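Local coordinates for GntR family transcriptional regulator (Streptococcus agalactiae, PDB 7B5U), which probably regulates transcription by binding DNA, and whose RCK_C effector domain binds cyclic di-AMP as a dimer, at residues Lys19-Glu23 with Leu24-His28. Residues are numbered along the deposited sequence; the frame is centred on the assembly and turned at random.
Sequences KSIGE and LNVWH. With 2BA ((2R,3R,3aS,5R,7aR,9R,10R,10aS,12R,14aR)-2,9-bis(6-amino-9H-purin-9-yl)octahydro-2H,7H-difuro[3,2-d:3',2'-j][1,3,7,9,2,8 ]tetraoxadiphosphacyclododecine-3,5,10,12-tetrol 5,12-dioxide), chain C.
With chi1 of -67° in Ile-21, CG2 lies opposite the backbone N, while in Val-26 a chi1 of 171° leaves CG2 beside its own N; the two methyls therefore converge, Ile-21 CG2 to Val-26 CG2 being 4.1 Å. The same Ile-21 methyl presses on an adenine of cyclic di-AMP, 3.3 Å from C41, and Val-26 CB approaches N31 of that base, to which Trp-27 N gives a weak hydrogen bond (3.2 Å). Between Ile-21 and Val-26 the chain makes one helical turn, stops and restarts. Leu-24 N donates to Ser-20 O at 2.9 Å, nearly straight (162°), and CG and CD2 of Leu-24 lie against CB of Lys-19, the two side chains crossing at about a right angle. Ser-20 and Glu-23 close the start of the turn as a capping box: Glu-23 N donates to Ser-20 OG, and Ser-20 N to Glu-23 OE1, which it meets from above the carboxylate plane. Asn-25 then leaves helical geometry with positive phi, its N making weak hydrogen bonds to the carbonyls of Ile-21 and Gly-22. Its OD1 accepts from ribose hydroxyl O2'1 at 2.7 Å. His-28 NE2 donates to phosphate oxygen O2P at 2.7 Å, in the ring plane, while Trp-27 CE3 sits over one imidazole face. Trp-27 NE1 hydrogen-bonds to Ser-46 O of the second subunit. Base, ribose and phosphate are thus all contacted by two short helical turns joined at Asn-25. The phosphate would probably favour a protonated His-28. Matching bonds from Asn-25, Trp-27 and His-28 of the second subunit show one ligand held by both chains.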
ATOM      1  N   LYS A  19      12.640   9.748  -8.045  1.00  7.41           N
ATOM      2  CA  LYS A  19      12.101   8.622  -8.784  1.00  8.42           C
ATOM      3  C   LYS A  19      10.663   8.353  -8.364  1.00  7.40           C
ATOM      4  O   LYS A  19      10.229   8.715  -7.266  1.00  8.05           O
ATOM      5  CB  LYS A  19      12.958   7.377  -8.548  1.00 10.54           C
ATOM      6  CG  LYS A  19      14.399   7.526  -9.022  1.00 13.19           C
ATOM      7  CD  LYS A  19      14.903   6.222  -9.612  1.00 17.01           C
ATOM      8  CE  LYS A  19      16.362   6.306 -10.033  1.00 18.96           C
ATOM      9  NZ  LYS A  19      17.281   5.987  -8.907  1.00 21.91           N
ATOM     10  N   SER A  20       9.929   7.702  -9.259  1.00  6.88           N
ATOM     11  CA  SER A  20       8.570   7.301  -8.955  1.00  7.37           C
ATOM     12  C   SER A  20       8.563   6.002  -8.152  1.00  6.65           C
ATOM     13  O   SER A  20       9.500   5.203  -8.190  1.00  6.79           O
ATOM     14  CB  SER A  20       7.776   7.100 -10.244  1.00  7.59           C
ATOM     15  OG  SER A  20       8.212   5.936 -10.921  1.00  7.91           O
ATOM     16  N   ILE A  21       7.444   5.775  -7.461  1.00  6.52           N
ATOM     17  CA  ILE A  21       7.281   4.554  -6.673  1.00  6.31           C
ATOM     18  C   ILE A  21       7.411   3.318  -7.553  1.00  5.55           C
ATOM     19  O   ILE A  21       7.999   2.305  -7.147  1.00  6.30           O
ATOM     20  CB  ILE A  21       5.937   4.590  -5.921  1.00  7.28           C
ATOM     21  CG1 ILE A  21       5.955   5.686  -4.852  1.00  7.40           C
ATOM     22  CG2 ILE A  21       5.599   3.237  -5.329  1.00  6.99           C
ATOM     23  CD1 ILE A  21       4.614   5.861  -4.137  1.00  7.75           C
ATOM     24  N   GLY A  22       6.870   3.382  -8.769  1.00  6.06           N
ATOM     25  CA  GLY A  22       6.972   2.260  -9.686  1.00  6.54           C
ATOM     26  C   GLY A  22       8.383   2.022 -10.195  1.00  7.00           C
ATOM     27  O   GLY A  22       8.807   0.872 -10.344  1.00  8.11           O
ATOM     28  N   GLU A  23       9.117   3.096 -10.503  1.00  6.71           N
ATOM     29  CA  GLU A  23      10.517   2.950 -10.895  1.00  7.51           C
ATOM     30  C   GLU A  23      11.322   2.315  -9.776  1.00  7.93           C
ATOM     31  O   GLU A  23      12.200   1.476 -10.029  1.00  9.24           O
ATOM     32  CB  GLU A  23      11.118   4.320 -11.228  1.00 10.09           C
ATOM     33  CG  GLU A  23      10.666   4.878 -12.549  1.00 12.71           C
ATOM     34  CD  GLU A  23      10.919   6.373 -12.694  1.00 14.37           C
ATOM     35  OE1 GLU A  23      11.488   7.015 -11.777  1.00 13.43           O
ATOM     36  OE2 GLU A  23      10.540   6.912 -13.753  1.00 18.06           O
ATOM     37  N   LEU A  24      11.061   2.728  -8.535  1.00  7.06           N
ATOM     38  CA  LEU A  24      11.763   2.167  -7.389  1.00  7.08           C
ATOM     39  C   LEU A  24      11.350   0.732  -7.139  1.00  6.72           C
ATOM     40  O   LEU A  24      12.145  -0.047  -6.595  1.00  8.69           O
ATOM     41  CB  LEU A  24      11.480   3.002  -6.145  1.00  7.82           C
ATOM     42  CG  LEU A  24      12.036   4.423  -6.194  1.00  7.82           C
ATOM     43  CD1 LEU A  24      11.555   5.204  -4.990  1.00 10.35           C
ATOM     44  CD2 LEU A  24      13.552   4.399  -6.244  1.00  9.12           C
ATOM     45  N   ASN A  25      10.118   0.371  -7.513  1.00  5.64           N
ATOM     46  CA  ASN A  25       9.580  -0.959  -7.245  1.00  5.54           C
ATOM     47  C   ASN A  25       9.537  -1.230  -5.735  1.00  5.22           C
ATOM     48  O   ASN A  25       9.943  -2.296  -5.263  1.00  5.90           O
ATOM     49  CB  ASN A  25      10.380  -2.023  -8.007  1.00  5.67           C
ATOM     50  CG  ASN A  25       9.557  -3.234  -8.397  1.00  6.22           C
ATOM     51  OD1 ASN A  25       8.317  -3.184  -8.514  1.00  6.92           O
ATOM     52  ND2 ASN A  25      10.240  -4.339  -8.626  1.00  7.11           N
ATOM     53  N   VAL A  26       8.993  -0.256  -4.984  1.00  4.88           N
ATOM     54  CA  VAL A  26       9.224  -0.171  -3.534  1.00  5.39           C
ATOM     55  C   VAL A  26       8.889  -1.471  -2.807  1.00  5.18           C
ATOM     56  O   VAL A  26       9.689  -1.941  -1.996  1.00  6.09           O
ATOM     57  CB  VAL A  26       8.480   1.026  -2.916  1.00  5.79           C
ATOM     58  CG1 VAL A  26       8.547   0.975  -1.383  1.00  7.49           C
ATOM     59  CG2 VAL A  26       9.057   2.329  -3.423  1.00  6.41           C
ATOM     60  N   TRP A  27       7.699  -2.053  -3.037  1.00  5.29           N
ATOM     61  CA  TRP A  27       7.322  -3.234  -2.255  1.00  5.81           C
ATOM     62  C   TRP A  27       8.354  -4.346  -2.397  1.00  5.24           C
ATOM     63  O   TRP A  27       8.666  -5.043  -1.422  1.00  5.64           O
ATOM     64  CB  TRP A  27       5.918  -3.749  -2.627  1.00  5.88           C
ATOM     65  CG  TRP A  27       5.506  -4.873  -1.703  1.00  5.61           C
ATOM     66  CD1 TRP A  27       4.869  -4.742  -0.499  1.00  6.14           C
ATOM     67  CD2 TRP A  27       5.762  -6.281  -1.867  1.00  6.01           C
ATOM     68  NE1 TRP A  27       4.711  -5.971   0.092  1.00  6.81           N
ATOM     69  CE2 TRP A  27       5.249  -6.934  -0.726  1.00  5.83           C
ATOM     70  CE3 TRP A  27       6.370  -7.054  -2.867  1.00  6.97           C
ATOM     71  CZ2 TRP A  27       5.320  -8.317  -0.566  1.00  7.50           C
ATOM     72  CZ3 TRP A  27       6.438  -8.429  -2.700  1.00  7.96           C
ATOM     73  CH2 TRP A  27       5.915  -9.047  -1.559  1.00  7.94           C
ATOM     74  N   HIS A  28       8.889  -4.538  -3.606  1.00  5.52           N
ATOM     75  CA  HIS A  28       9.894  -5.575  -3.831  1.00  5.52           C
ATOM     76  C   HIS A  28      11.247  -5.232  -3.229  1.00  6.51           C
ATOM     77  O   HIS A  28      12.048  -6.140  -2.974  1.00  7.06           O
ATOM     78  CB  HIS A  28      10.024  -5.858  -5.323  1.00  6.44           C
ATOM     79  CG  HIS A  28       8.823  -6.539  -5.893  1.00  5.95           C
ATOM     80  ND1 HIS A  28       8.618  -7.896  -5.770  1.00  6.18           N
ATOM     81  CD2 HIS A  28       7.757  -6.057  -6.576  1.00  6.12           C
ATOM     82  CE1 HIS A  28       7.473  -8.221  -6.342  1.00  6.43           C
ATOM     83  NE2 HIS A  28       6.933  -7.123  -6.843  1.00  6.66           N
TER
HETATM   84  P   2BA C 301       4.097  -5.185  -7.450  1.00  5.01           P
HETATM   85  O1P 2BA C 301       4.131  -5.110  -5.969  1.00  5.60           O
HETATM   86  O2P 2BA C 301       4.678  -6.397  -8.097  1.00  5.18           O
HETATM   87  O5' 2BA C 301       2.556  -4.962  -7.906  1.00  5.18           O
HETATM   88  C5' 2BA C 301       2.193  -5.185  -9.250  1.00  5.82           C
HETATM   89  C4' 2BA C 301       0.775  -4.578  -9.450  1.00  5.31           C
HETATM   90  O4' 2BA C 301      -0.094  -5.240  -8.688  1.00  5.33           O
HETATM   91  C3' 2BA C 301       0.719  -3.078  -9.065  1.00  5.27           C
HETATM   92  O3' 2BA C 301       1.078  -2.327 -10.168  1.00  5.68           O
HETATM   93  C2' 2BA C 301      -0.755  -2.973  -8.601  1.00  5.88           C
HETATM   94  O2' 2BA C 301      -1.654  -2.691  -9.756  1.00  6.23           O
HETATM   95  C1' 2BA C 301      -1.020  -4.157  -8.016  1.00  5.54           C
HETATM   96  N9  2BA C 301      -0.790  -4.210  -6.576  1.00  5.11           N
HETATM   97  C8  2BA C 301       0.259  -4.832  -5.978  1.00  5.58           C
HETATM   98  N7  2BA C 301       0.148  -4.662  -4.647  1.00  6.37           N
HETATM   99  C5  2BA C 301      -0.971  -3.918  -4.453  1.00  4.83           C
HETATM  100  C6  2BA C 301      -1.606  -3.433  -3.341  1.00  5.76           C
HETATM  101  N6  2BA C 301      -1.149  -3.627  -2.001  1.00  5.87           N
HETATM  102  N1  2BA C 301      -2.735  -2.736  -3.476  1.00  4.71           N
HETATM  103  C2  2BA C 301      -3.253  -2.473  -4.705  1.00  5.79           C
HETATM  104  N3  2BA C 301      -2.669  -2.952  -5.815  1.00  5.37           N
HETATM  105  C4  2BA C 301      -1.532  -3.655  -5.638  1.00  4.20           C
HETATM  106  P1  2BA C 301       1.547  -0.754 -10.006  1.00  5.10           P
HETATM  107 O1P1 2BA C 301       0.599   0.010  -9.149  1.00  5.57           O
HETATM  108 O2P1 2BA C 301       1.751  -0.234 -11.388  1.00  6.09           O
HETATM  109 O5'1 2BA C 301       2.955  -0.846  -9.185  1.00  5.12           O
HETATM  110 C5'1 2BA C 301       4.097  -1.363  -9.841  1.00  5.74           C
HETATM  111 C4'1 2BA C 301       5.171  -1.631  -8.736  1.00  5.16           C
HETATM  112 O4'1 2BA C 301       5.495  -0.493  -8.129  1.00  5.32           O
HETATM  113 C3'1 2BA C 301       4.641  -2.614  -7.665  1.00  4.47           C
HETATM  114 O3'1 2BA C 301       4.901  -3.901  -8.105  1.00  4.97           O
HETATM  115 C2'1 2BA C 301       5.437  -2.124  -6.428  1.00  5.46           C
HETATM  116 O2'1 2BA C 301       6.775  -2.795  -6.369  1.00  5.80           O
HETATM  117 C1'1 2BA C 301       5.554  -0.789  -6.585  1.00  5.41           C
HETATM  118  N91 2BA C 301       4.497   0.017  -5.983  1.00  4.80           N
HETATM  119  C81 2BA C 301       3.451   0.625  -6.601  1.00  5.77           C
HETATM  120  N71 2BA C 301       2.685   1.239  -5.682  1.00  5.75           N
HETATM  121  C51 2BA C 301       3.260   0.975  -4.484  1.00  4.26           C
HETATM  122  C61 2BA C 301       2.953   1.300  -3.174  1.00  5.47           C
HETATM  123  N61 2BA C 301       1.821   2.109  -2.844  1.00  6.31           N
HETATM  124  N11 2BA C 301       3.737   0.906  -2.194  1.00  5.09           N
HETATM  125  C21 2BA C 301       4.820   0.137  -2.453  1.00  5.22           C
HETATM  126  N31 2BA C 301       5.171  -0.205  -3.697  1.00  5.07           N
HETATM  127  C41 2BA C 301       4.357   0.215  -4.681  1.00  4.42           C
HETATM  128  O   HOH W   1      14.538   0.257  -8.692  1.00 29.58           O